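Local coordinates for protein xylooligosaccharide oxidase (Myceliophthora thermophila, PDB 5L6G) that oxidises the C1 hydroxyl of xylooligosaccharides and related sugars to lactones, using a bicovalently bound FAD and reducing oxygen to hydrogen peroxide, at residues V234-N240 against L308-H314. Sequence-based numbering, arbitrary orientation.
Sequences VTSYEIN and LSSVQEH. With NAG (2-acetamido-2-deoxy-beta-D-glucopyranose), chain E.
The H314 ring turns its edge to S236, whose OG lies near the ring plane, 2.7 Å from H314 NE2, in a hydrogen bond. The backbone carbon of Q312 sits over one face, toward the rim, and Q312 OE1 is at the edge. S236 OG stands between its backbone N and carbonyl carbon (chi1 62°), which aims it at this nitrogen. The second ring, Y237, has T235 O at its edge, and L308 CD2 lies 3.6 Å from Y237 CD2, approaching the ring obliquely. I239 CG1 touches the same methyl.

The strands run antiparallel, and 308-314 forms an outermost strand of an eight-stranded sheet. Paired backbone bonds join V234 with H314, S236 with Q312 and E238 with S309. A beta bulge, with S310 and V311 opposite Y237, shifts the register by one. One water links S236 OG to S310 O; another joins E238 OE1, S309 OG and S310 OG.

H314 ND1 bonds E318, so the imidazole is held at both nitrogens. A leucine here would probably leave S236 OG and E318 without this partner. Grips at both nitrogens fix the rotation of the ring, and the nearby carboxylate would probably make the imidazole more basic.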
ATOM      1  N   VAL A 234      -7.649   1.603 -21.946  1.00 23.25           N
ATOM      2  CA  VAL A 234      -6.680   0.702 -21.332  1.00 21.17           C
ATOM      3  C   VAL A 234      -7.114  -0.736 -21.637  1.00 20.45           C
ATOM      4  O   VAL A 234      -8.307  -1.021 -21.785  1.00 20.93           O
ATOM      5  CB  VAL A 234      -6.550   0.916 -19.823  1.00 20.04           C
ATOM      6  CG1 VAL A 234      -6.067   2.336 -19.535  1.00 19.98           C
ATOM      7  CG2 VAL A 234      -7.866   0.631 -19.100  1.00 19.88           C
ATOM      8  N   THR A 235      -6.148  -1.631 -21.756  1.00 19.15           N
ATOM      9  CA  THR A 235      -6.424  -2.978 -22.197  1.00 18.68           C
ATOM     10  C   THR A 235      -5.905  -3.949 -21.153  1.00 17.59           C
ATOM     11  O   THR A 235      -4.711  -4.005 -20.892  1.00 16.79           O
ATOM     12  CB  THR A 235      -5.765  -3.220 -23.546  1.00 19.18           C
ATOM     13  OG1 THR A 235      -6.251  -2.236 -24.481  1.00 19.87           O
ATOM     14  CG2 THR A 235      -6.080  -4.635 -24.058  1.00 19.48           C
ATOM     15  N   SER A 236      -6.810  -4.679 -20.518  1.00 17.19           N
ATOM     16  CA  SER A 236      -6.385  -5.711 -19.576  1.00 16.45           C
ATOM     17  C   SER A 236      -6.109  -6.977 -20.356  1.00 16.64           C
ATOM     18  O   SER A 236      -6.635  -7.177 -21.446  1.00 17.40           O
ATOM     19  CB  SER A 236      -7.432  -5.941 -18.491  1.00 16.24           C
ATOM     20  OG  SER A 236      -8.657  -6.400 -19.030  1.00 16.46           O
ATOM     21  N   TYR A 237      -5.253  -7.824 -19.809  1.00 16.27           N
ATOM     22  CA  TYR A 237      -4.904  -9.077 -20.477  1.00 16.53           C
ATOM     23  C   TYR A 237      -4.277 -10.022 -19.482  1.00 16.19           C
ATOM     24  O   TYR A 237      -3.851  -9.613 -18.402  1.00 15.36           O
ATOM     25  CB  TYR A 237      -3.919  -8.816 -21.624  1.00 16.68           C
ATOM     26  CG  TYR A 237      -2.612  -8.190 -21.179  1.00 15.89           C
ATOM     27  CD1 TYR A 237      -2.512  -6.814 -20.980  1.00 15.81           C
ATOM     28  CD2 TYR A 237      -1.477  -8.974 -20.946  1.00 15.50           C
ATOM     29  CE1 TYR A 237      -1.323  -6.237 -20.566  1.00 15.37           C
ATOM     30  CE2 TYR A 237      -0.282  -8.406 -20.517  1.00 15.11           C
ATOM     31  CZ  TYR A 237      -0.205  -7.042 -20.339  1.00 15.09           C
ATOM     32  OH  TYR A 237       0.958  -6.455 -19.913  1.00 14.78           O
ATOM     33  N   GLU A 238      -4.197 -11.285 -19.881  1.00 16.81           N
ATOM     34  CA  GLU A 238      -3.598 -12.309 -19.065  1.00 16.72           C
ATOM     35  C   GLU A 238      -2.699 -13.190 -19.912  1.00 16.96           C
ATOM     36  O   GLU A 238      -2.902 -13.334 -21.128  1.00 17.17           O
ATOM     37  CB  GLU A 238      -4.708 -13.139 -18.425  1.00 17.51           C
ATOM     38  CG  GLU A 238      -5.394 -12.406 -17.304  1.00 17.83           C
ATOM     39  CD  GLU A 238      -6.773 -12.918 -16.947  1.00 19.04           C
ATOM     40  OE1 GLU A 238      -7.114 -14.082 -17.254  1.00 19.96           O
ATOM     41  OE2 GLU A 238      -7.508 -12.123 -16.310  1.00 20.25           O
ATOM     42  N   ILE A 239      -1.689 -13.761 -19.267  1.00 16.26           N
ATOM     43  CA  ILE A 239      -0.844 -14.764 -19.903  1.00 16.54           C
ATOM     44  C   ILE A 239      -0.683 -15.864 -18.897  1.00 16.41           C
ATOM     45  O   ILE A 239      -0.006 -15.684 -17.884  1.00 15.24           O
ATOM     46  CB  ILE A 239       0.551 -14.232 -20.291  1.00 16.39           C
ATOM     47  CG1 ILE A 239       0.436 -13.003 -21.202  1.00 16.69           C
ATOM     48  CG2 ILE A 239       1.366 -15.343 -20.947  1.00 16.73           C
ATOM     49  CD1 ILE A 239       1.700 -12.171 -21.293  1.00 16.60           C
ATOM     50  N   ASN A 240      -1.315 -17.005 -19.178  1.00 17.30           N
ATOM     51  CA  ASN A 240      -1.210 -18.142 -18.288  1.00 17.62           C
ATOM     52  C   ASN A 240       0.174 -18.762 -18.393  1.00 17.57           C
ATOM     53  O   ASN A 240       0.721 -18.881 -19.484  1.00 17.78           O
ATOM     54  CB  ASN A 240      -2.293 -19.180 -18.589  1.00 18.71           C
ATOM     55  CG  ASN A 240      -3.658 -18.723 -18.133  1.00 19.12           C
ATOM     56  OD1 ASN A 240      -3.794 -18.143 -17.060  1.00 19.31           O
ATOM     57  ND2 ASN A 240      -4.675 -18.990 -18.933  1.00 20.33           N
ATOM     58  N   LEU A 308      -1.317 -14.881 -25.231  1.00 25.56           N
ATOM     59  CA  LEU A 308      -2.218 -13.909 -24.613  1.00 25.11           C
ATOM     60  C   LEU A 308      -3.587 -14.520 -24.443  1.00 25.33           C
ATOM     61  O   LEU A 308      -4.024 -15.298 -25.285  1.00 25.51           O
ATOM     62  CB  LEU A 308      -2.422 -12.687 -25.512  1.00 26.17           C
ATOM     63  CG  LEU A 308      -1.586 -11.423 -25.412  1.00 25.79           C
ATOM     64  CD1 LEU A 308      -2.142 -10.367 -26.372  1.00 26.40           C
ATOM     65  CD2 LEU A 308      -1.545 -10.908 -23.990  1.00 24.74           C
ATOM     66  N   SER A 309      -4.290 -14.136 -23.385  1.00 24.39           N
ATOM     67  CA  SER A 309      -5.705 -14.486 -23.265  1.00 24.92           C
ATOM     68  C   SER A 309      -6.475 -13.344 -22.615  1.00 24.33           C
ATOM     69  O   SER A 309      -5.873 -12.401 -22.077  1.00 23.82           O
ATOM     70  CB  SER A 309      -5.889 -15.786 -22.483  1.00 24.92           C
ATOM     71  OG  SER A 309      -5.253 -15.722 -21.220  1.00 24.55           O
ATOM     72  N   SER A 310      -7.803 -13.419 -22.704  1.00 24.66           N
ATOM     73  CA  SER A 310      -8.689 -12.466 -22.043  1.00 24.51           C
ATOM     74  C   SER A 310      -8.292 -11.025 -22.343  1.00 24.05           C
ATOM     75  O   SER A 310      -8.208 -10.199 -21.437  1.00 23.17           O
ATOM     76  CB  SER A 310      -8.671 -12.680 -20.521  1.00 23.96           C
ATOM     77  OG  SER A 310      -9.160 -13.964 -20.178  1.00 24.79           O
ATOM     78  N   VAL A 311      -8.044 -10.722 -23.609  1.00 23.99           N
ATOM     79  CA  VAL A 311      -7.681  -9.364 -23.983  1.00 23.69           C
ATOM     80  C   VAL A 311      -8.971  -8.551 -24.027  1.00 23.91           C
ATOM     81  O   VAL A 311      -9.862  -8.846 -24.814  1.00 24.52           O
ATOM     82  CB  VAL A 311      -6.966  -9.332 -25.334  1.00 24.21           C
ATOM     83  CG1 VAL A 311      -6.720  -7.904 -25.786  1.00 24.63           C
ATOM     84  CG2 VAL A 311      -5.661 -10.112 -25.247  1.00 23.72           C
ATOM     85  N   GLN A 312      -9.067  -7.543 -23.174  1.00 23.09           N
ATOM     86  CA  GLN A 312     -10.281  -6.726 -23.059  1.00 23.65           C
ATOM     87  C   GLN A 312      -9.904  -5.251 -23.061  1.00 23.19           C
ATOM     88  O   GLN A 312      -9.145  -4.810 -22.208  1.00 21.48           O
ATOM     89  CB  GLN A 312     -11.012  -7.036 -21.754  1.00 23.95           C
ATOM     90  CG  GLN A 312     -11.698  -8.393 -21.693  1.00 25.14           C
ATOM     91  CD  GLN A 312     -12.086  -8.768 -20.270  1.00 25.63           C
ATOM     92  OE1 GLN A 312     -12.368  -7.905 -19.444  1.00 26.18           O
ATOM     93  NE2 GLN A 312     -12.093 -10.062 -19.981  1.00 26.42           N
ATOM     94  N   GLU A 313     -10.453  -4.495 -24.006  1.00 24.12           N
ATOM     95  CA  GLU A 313     -10.249  -3.054 -24.041  1.00 24.65           C
ATOM     96  C   GLU A 313     -11.303  -2.363 -23.179  1.00 24.36           C
ATOM     97  O   GLU A 313     -12.477  -2.720 -23.227  1.00 24.95           O
ATOM     98  CB  GLU A 313     -10.379  -2.525 -25.461  1.00 26.13           C
ATOM     99  CG  GLU A 313      -9.547  -3.265 -26.484  1.00 27.05           C
ATOM    100  CD  GLU A 313      -9.563  -2.577 -27.828  1.00 28.16           C
ATOM    101  OE1 GLU A 313      -8.889  -1.530 -27.937  1.00 28.01           O
ATOM    102  OE2 GLU A 313     -10.254  -3.074 -28.755  1.00 29.42           O
ATOM    103  N   HIS A 314     -10.893  -1.333 -22.458  1.00 23.36           N
ATOM    104  CA  HIS A 314     -11.755  -0.655 -21.502  1.00 23.41           C
ATOM    105  C   HIS A 314     -11.605   0.849 -21.634  1.00 23.57           C
ATOM    106  O   HIS A 314     -10.576   1.328 -22.092  1.00 23.49           O
ATOM    107  CB  HIS A 314     -11.328  -1.017 -20.061  1.00 22.38           C
ATOM    108  CG  HIS A 314     -11.229  -2.488 -19.788  1.00 22.25           C
ATOM    109  ND1 HIS A 314     -12.331  -3.313 -19.697  1.00 22.93           N
ATOM    110  CD2 HIS A 314     -10.153  -3.280 -19.577  1.00 21.72           C
ATOM    111  CE1 HIS A 314     -11.938  -4.549 -19.455  1.00 22.56           C
ATOM    112  NE2 HIS A 314     -10.621  -4.552 -19.354  1.00 21.78           N
TER
HETATM  113  C1  NAG E 506     -12.280   3.591 -25.389  1.00 42.05           C
HETATM  114  C2  NAG E 506     -13.394   2.538 -25.407  1.00 49.29           C
HETATM  115  C3  NAG E 506     -14.789   3.160 -25.566  1.00 51.67           C
HETATM  116  C4  NAG E 506     -14.996   4.272 -24.539  1.00 51.08           C
HETATM  117  C5  NAG E 506     -13.858   5.276 -24.687  1.00 48.61           C
HETATM  118  C6  NAG E 506     -13.956   6.412 -23.672  1.00 49.01           C
HETATM  119  C7  NAG E 506     -13.105   0.239 -26.228  1.00 53.70           C
HETATM  120  C8  NAG E 506     -12.848  -0.638 -27.421  1.00 54.44           C
HETATM  121  N2  NAG E 506     -13.147   1.556 -26.455  1.00 51.42           N
HETATM  122  O3  NAG E 506     -15.786   2.170 -25.409  1.00 52.38           O
HETATM  123  O4  NAG E 506     -16.245   4.913 -24.703  1.00 55.03           O
HETATM  124  O5  NAG E 506     -12.641   4.600 -24.463  1.00 45.21           O
HETATM  125  O6  NAG E 506     -12.722   7.101 -23.616  1.00 45.77           O
HETATM  126  O7  NAG E 506     -13.261  -0.273 -25.118  1.00 55.07           O
HETATM  127  O   HOH W   1      -8.590  -9.107 -19.183  1.00 20.79           O
HETATM  128  O   HOH W   2      -7.183 -15.665 -19.404  1.00 27.92           O
HETATM  129  O   HOH W   3      -2.797 -17.231 -21.584  1.00 19.22           O